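Local coordinates for vesicular integral-membrane protein VIP36 (Canis lupus familiaris, PDB 2DUR) that acts as a calcium-dependent lectin of the early secretory pathway, binding high-mannose glycans and helping to transport and sort the glycoproteins that carry them, at residues L12-Y16 / L35-V40; R170-G174 / V230-E236. All blocks are in the same frame, centred on the assembly; numbering follows the deposited sequence.

Contact 1: L12-Y16 / L35-V40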
loop_
_atom_site.group_PDB
_atom_site.type_symbol
_atom_site.label_atom_id
_atom_site.label_comp_id
_atom_site.label_asym_id
_atom_site.label_seq_id
_atom_site.Cartn_x
_atom_site.Cartn_y
_atom_site.Cartn_z
ATOM N N LEU A 12 7.742 5.282 8.766
ATOM C CA LEU A 12 8.086 6.568 8.174
ATOM C C LEU A 12 7.363 7.590 9.027
ATOM O O LEU A 12 6.138 7.661 9.039
ATOM C CB LEU A 12 7.587 6.630 6.720
ATOM C CG LEU A 12 7.703 7.999 6.020
ATOM C CD1 LEU A 12 9.094 8.156 5.377
ATOM C CD2 LEU A 12 6.567 8.232 5.013
ATOM N N ILE A 13 8.119 8.390 9.785
ATOM C CA ILE A 13 7.489 9.313 10.728
ATOM C C ILE A 13 8.217 10.656 10.664
ATOM O O ILE A 13 9.454 10.674 10.673
ATOM C CB ILE A 13 7.558 8.751 12.185
ATOM C CG1 ILE A 13 6.849 7.391 12.278
ATOM C CG2 ILE A 13 6.919 9.715 13.155
ATOM C CD1 ILE A 13 7.025 6.664 13.616
ATOM N N LYS A 14 7.458 11.747 10.568
ATOM C CA LYS A 14 8.078 13.084 10.491
ATOM C C LYS A 14 8.986 13.313 11.707
ATOM O O LYS A 14 8.647 12.872 12.812
ATOM C CB LYS A 14 7.094 14.236 10.192
ATOM C CG LYS A 14 5.820 14.386 11.006
ATOM C CD LYS A 14 4.981 15.522 10.378
ATOM C CE LYS A 14 3.477 15.199 10.259
ATOM N NZ LYS A 14 2.677 16.103 9.318
ATOM N N PRO A 15 10.152 13.977 11.494
ATOM C CA PRO A 15 10.529 14.741 10.300
ATOM C C PRO A 15 11.254 13.914 9.230
ATOM O O PRO A 15 11.922 14.465 8.332
ATOM C CB PRO A 15 11.465 15.809 10.879
ATOM C CG PRO A 15 12.160 15.094 12.036
ATOM C CD PRO A 15 11.240 13.967 12.492
ATOM N N TYR A 16 11.108 12.597 9.334
ATOM C CA TYR A 16 11.677 11.637 8.405
ATOM C C TYR A 16 13.168 11.535 8.637
ATOM O O TYR A 16 13.953 12.432 8.303
ATOM C CB TYR A 16 11.272 11.943 6.953
ATOM C CG TYR A 16 9.788 12.221 6.855
ATOM C CD1 TYR A 16 9.316 13.456 6.414
ATOM C CD2 TYR A 16 8.845 11.261 7.262
ATOM C CE1 TYR A 16 7.966 13.733 6.343
ATOM C CE2 TYR A 16 7.481 11.522 7.201
ATOM C CZ TYR A 16 7.042 12.755 6.746
ATOM O OH TYR A 16 5.712 13.067 6.656
ATOM N N LEU A 35 9.864 15.710 -0.499
ATOM C CA LEU A 35 9.689 15.767 0.945
ATOM C C LEU A 35 9.413 17.207 1.365
ATOM O O LEU A 35 10.002 18.151 0.809
ATOM C CB LEU A 35 11.000 15.353 1.624
ATOM C CG LEU A 35 11.603 13.957 1.844
ATOM C CD1 LEU A 35 10.976 13.216 3.044
ATOM C CD2 LEU A 35 11.593 13.105 0.605
ATOM N N THR A 36 8.506 17.375 2.323
ATOM C CA THR A 36 8.473 18.566 3.176
ATOM C C THR A 36 8.632 18.070 4.626
ATOM O O THR A 36 8.713 16.860 4.882
ATOM C CB THR A 36 7.167 19.395 3.009
ATOM O OG1 THR A 36 6.045 18.661 3.521
ATOM C CG2 THR A 36 6.894 19.724 1.548
ATOM N N SER A 37 8.690 18.998 5.577
ATOM C CA SER A 37 8.775 18.630 6.985
ATOM C C SER A 37 7.489 17.975 7.482
ATOM O O SER A 37 7.486 17.355 8.550
ATOM C CB SER A 37 9.063 19.880 7.822
ATOM O OG SER A 37 7.976 20.786 7.714
ATOM N N GLN A 38 6.407 18.112 6.711
ATOM C CA GLN A 38 5.078 17.637 7.130
ATOM C C GLN A 38 4.508 16.441 6.372
ATOM O O GLN A 38 3.574 15.798 6.843
ATOM C CB GLN A 38 4.066 18.777 7.090
ATOM C CG GLN A 38 4.322 19.854 8.166
ATOM C CD GLN A 38 4.529 19.253 9.563
ATOM O OE1 GLN A 38 3.616 18.634 10.146
ATOM N NE2 GLN A 38 5.732 19.434 10.105
ATOM N N TYR A 39 5.035 16.166 5.185
ATOM C CA TYR A 39 4.531 15.051 4.388
ATOM C C TYR A 39 5.547 14.632 3.350
ATOM O O TYR A 39 6.424 15.409 2.982
ATOM C CB TYR A 39 3.198 15.390 3.684
ATOM C CG TYR A 39 3.209 16.638 2.816
ATOM C CD1 TYR A 39 3.774 16.624 1.531
ATOM C CD2 TYR A 39 2.658 17.839 3.280
ATOM C CE1 TYR A 39 3.785 17.767 0.729
ATOM C CE2 TYR A 39 2.671 18.989 2.484
ATOM C CZ TYR A 39 3.233 18.950 1.220
ATOM O OH TYR A 39 3.247 20.089 0.440
ATOM N N VAL A 40 5.417 13.389 2.905
ATOM C CA VAL A 40 6.116 12.911 1.715
ATOM C C VAL A 40 5.095 12.988 0.580
ATOM O O VAL A 40 3.967 12.512 0.723
ATOM C CB VAL A 40 6.612 11.477 1.936
ATOM C CG1 VAL A 40 7.155 10.876 0.619
ATOM C CG2 VAL A 40 7.687 11.468 3.014
#
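Tyr16 and Lys14 pack against the turn that joins strands 34-35 and 40-43, at one edge of the beta sandwich of this L-type lectin domain. Thr36 shapes that turn as an ST turn and ST motif. Its OG1 accepts from the backbone N of Gln38 and of Tyr39.

The apolar part centres on the Tyr16 ring. Val40 CG2 sits over one face, 4.0 Å from the ring centroid and 10° off its normal, a CH-pi contact. Lys14 CA lies over the opposite face, so the ring lies between Lys14 of its own segment and Val40 at the start of strand 40-43. Thr36 O is at the ring edge, 3.5 Å from Tyr16 CE1. Leu35 CD1 meets Tyr16 CD1 obliquely at 3.8 Å. Leu12 CD2 touches Val40 CG2 at 4.0 Å, further toward the interior, where Trp27, Phe29 and Ile53 continue the packing. The Tyr16 hydroxyl is hydrogen-bonded to Ile221 O in strand 217-227.

The polar part is the amine of Lys14, at the exposed side of the contact, bound twice by Gln38. The Gln38 chain bends at chi2 (-49°), which brings its amide back toward Lys14. NZ of Lys14 donates to Gln38 OE1 at 2.8 Å, from above the amide carbonyl plane. Lys14 NZ also donates to the backbone O of Gln38 at 2.7 Å, in the carbonyl plane and on a lone pair.

Contact 2: R170-G174 / V230-E236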
loop_
_atom_site.group_PDB
_atom_site.type_symbol
_atom_site.label_atom_id
_atom_site.label_comp_id
_atom_site.label_asym_id
_atom_site.label_seq_id
_atom_site.Cartn_x
_atom_site.Cartn_y
_atom_site.Cartn_z
ATOM N N ARG A 170 -3.497 -5.320 8.040
ATOM C CA ARG A 170 -3.096 -6.280 9.073
ATOM C C ARG A 170 -2.867 -7.627 8.407
ATOM O O ARG A 170 -3.688 -8.069 7.613
ATOM C CB ARG A 170 -4.191 -6.425 10.137
ATOM C CG ARG A 170 -3.794 -7.348 11.304
ATOM C CD ARG A 170 -4.993 -7.546 12.262
ATOM N NE ARG A 170 -4.673 -8.453 13.375
ATOM C CZ ARG A 170 -4.800 -9.789 13.371
ATOM N NH1 ARG A 170 -5.287 -10.460 12.312
ATOM N NH2 ARG A 170 -4.456 -10.470 14.466
ATOM N N TYR A 171 -1.757 -8.266 8.733
ATOM C CA TYR A 171 -1.490 -9.576 8.196
ATOM C C TYR A 171 -0.994 -10.500 9.309
ATOM O O TYR A 171 0.007 -10.221 9.943
ATOM C CB TYR A 171 -0.462 -9.476 7.045
ATOM C CG TYR A 171 -0.181 -10.833 6.441
ATOM C CD1 TYR A 171 -1.210 -11.560 5.812
ATOM C CD2 TYR A 171 1.071 -11.423 6.551
ATOM C CE1 TYR A 171 -0.977 -12.837 5.265
ATOM C CE2 TYR A 171 1.323 -12.708 6.030
ATOM C CZ TYR A 171 0.290 -13.404 5.385
ATOM O OH TYR A 171 0.517 -14.652 4.862
ATOM N N SER A 172 -1.705 -11.609 9.537
ATOM C CA SER A 172 -1.333 -12.544 10.595
ATOM C C SER A 172 -2.030 -13.870 10.364
ATOM O O SER A 172 -3.267 -13.897 10.163
ATOM C CB SER A 172 -1.750 -11.987 11.971
ATOM O OG SER A 172 -1.457 -12.940 13.011
ATOM N N ARG A 173 -1.248 -14.951 10.399
ATOM C CA ARG A 173 -1.783 -16.323 10.290
ATOM C C ARG A 173 -2.706 -16.469 9.064
ATOM O O ARG A 173 -3.779 -17.105 9.113
ATOM C CB ARG A 173 -2.514 -16.716 11.586
ATOM C CG ARG A 173 -1.572 -16.742 12.805
ATOM C CD ARG A 173 -2.279 -17.260 14.047
ATOM N NE ARG A 173 -2.499 -18.697 13.908
ATOM C CZ ARG A 173 -1.641 -19.643 14.268
ATOM N NH1 ARG A 173 -0.468 -19.343 14.837
ATOM N NH2 ARG A 173 -1.976 -20.908 14.076
ATOM N N GLY A 174 -2.273 -15.879 7.951
ATOM C CA GLY A 174 -2.996 -16.022 6.695
ATOM C C GLY A 174 -4.172 -15.106 6.503
ATOM O O GLY A 174 -4.772 -15.092 5.435
ATOM N N VAL A 230 1.818 -12.686 18.392
ATOM C CA VAL A 230 0.977 -13.820 18.054
ATOM C C VAL A 230 1.797 -15.089 18.193
ATOM O O VAL A 230 2.925 -15.195 17.680
ATOM C CB VAL A 230 0.417 -13.686 16.613
ATOM C CG1 VAL A 230 -0.307 -14.969 16.185
ATOM C CG2 VAL A 230 -0.525 -12.484 16.511
ATOM N N GLU A 231 1.226 -16.062 18.900
ATOM C CA GLU A 231 1.876 -17.329 19.104
ATOM C C GLU A 231 2.065 -18.117 17.817
ATOM O O GLU A 231 1.137 -18.250 17.014
ATOM C CB GLU A 231 1.076 -18.177 20.093
ATOM C CG GLU A 231 1.841 -19.389 20.604
ATOM C CD GLU A 231 0.953 -20.397 21.310
ATOM O OE1 GLU A 231 1.464 -21.039 22.247
ATOM O OE2 GLU A 231 -0.235 -20.549 20.926
ATOM N N HIS A 232 3.273 -18.647 17.647
ATOM C CA HIS A 232 3.522 -19.720 16.687
ATOM C C HIS A 232 4.151 -20.896 17.427
ATOM O O HIS A 232 5.039 -20.705 18.249
ATOM C CB HIS A 232 4.423 -19.244 15.552
ATOM C CG HIS A 232 3.841 -18.105 14.774
ATOM N ND1 HIS A 232 2.971 -18.297 13.724
ATOM C CD2 HIS A 232 3.977 -16.764 14.914
ATOM C CE1 HIS A 232 2.603 -17.120 13.241
ATOM N NE2 HIS A 232 3.208 -16.175 13.936
ATOM N N THR A 233 3.689 -22.105 17.138
ATOM C CA THR A 233 4.233 -23.297 17.807
ATOM C C THR A 233 5.632 -23.639 17.263
ATOM O O THR A 233 5.989 -23.193 16.170
ATOM C CB THR A 233 3.297 -24.501 17.639
ATOM O OG1 THR A 233 3.199 -24.840 16.248
ATOM C CG2 THR A 233 1.906 -24.180 18.212
ATOM N N PRO A 234 6.442 -24.406 18.033
ATOM C CA PRO A 234 7.735 -24.908 17.527
ATOM C C PRO A 234 7.659 -25.542 16.131
ATOM O O PRO A 234 8.572 -25.347 15.322
ATOM C CB PRO A 234 8.138 -25.951 18.576
ATOM C CG PRO A 234 7.548 -25.419 19.845
ATOM C CD PRO A 234 6.221 -24.801 19.441
ATOM N N ASP A 235 6.583 -26.280 15.852
ATOM C CA ASP A 235 6.337 -26.820 14.510
ATOM C C ASP A 235 6.191 -25.714 13.455
ATOM O O ASP A 235 6.865 -25.740 12.419
ATOM C CB ASP A 235 5.102 -27.723 14.511
ATOM C CG ASP A 235 5.339 -29.036 15.244
ATOM O OD1 ASP A 235 6.176 -29.848 14.771
ATOM O OD2 ASP A 235 4.681 -29.254 16.290
ATOM N N GLU A 236 5.320 -24.744 13.731
ATOM C CA GLU A 236 5.124 -23.578 12.856
ATOM C C GLU A 236 6.422 -22.767 12.688
ATOM O O GLU A 236 6.777 -22.385 11.569
ATOM C CB GLU A 236 3.974 -22.693 13.378
ATOM C CG GLU A 236 2.579 -23.346 13.304
ATOM C CD GLU A 236 1.512 -22.685 14.202
ATOM O OE1 GLU A 236 1.809 -21.709 14.924
ATOM O OE2 GLU A 236 0.352 -23.157 14.189
#
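The guanidinium of Arg173 meets Glu236 and Glu231 O at its edge, near its plane, while the His232 ring approaches it obliquely. Arg173 grips the Glu236 carboxylate end-on in a two-pronged salt bridge. Arg173 NH1 donates to Glu236 OE1 at 3.3 Å and Arg173 NH2 to Glu236 OE2 at 3.2 Å, both fairly straight. The guanidinium and carboxylate planes are 54° apart, and both oxygens are met from above the carboxylate plane. The backbone N of Thr233 reaches Glu236 OE1 at 2.9 Å from the opposite face. This oxygen therefore has a donor on each side. Glu231 O lies 2.9 Å from Arg173 NH1.

The bend of the Arg173 chain at chi3 (72°) turns the guanidinium toward the carboxylate. Nearer the backbone, Arg173 CD packs on Val230 CG1 at 3.7 Å. Val230 CG2 comes 3.7 Å from Ser172 OG, whose hydrogen bond goes to Asp63. His232 NE2 also bonds Asp63, and its ring stacks edge-to-face with Trp241. ND1 of His232 is buried without a partner, 3.8 Å from Arg173 NH1.

Glu236 also belongs to the helix start. Glu236 N donates to Thr233 OG1 at 3.3 Å, and Thr233 N donates to the Glu236 carboxylate in turn. This is a capping box at the N-terminus of helix 234-238, tied by Arg173 to the turn after strand 165-172 of the lectin sandwich.

Contact 1 and contact 2 are separate places in one lectin domain, contact 1 partly buried and contact 2 at the surface. Their centres are 33 Å apart and their nearest atoms about 15 Å, so they do not touch. They follow in series along the chain. Both involve the eight-stranded sheet: contact 1 lies at the edge strand 34-35 and its neighbour 40-43, while contact 2 lies at the end of the more central strand 165-172. Strand 217-227 bonds to contact 1 and leads toward the 230-236 segment of contact 2. Neither contact includes a residue of the mannose pocket or of the calcium site formed by Asp114, Tyr116, Asn118 and Asp145. Both are structural contacts that join loops to the sandwich.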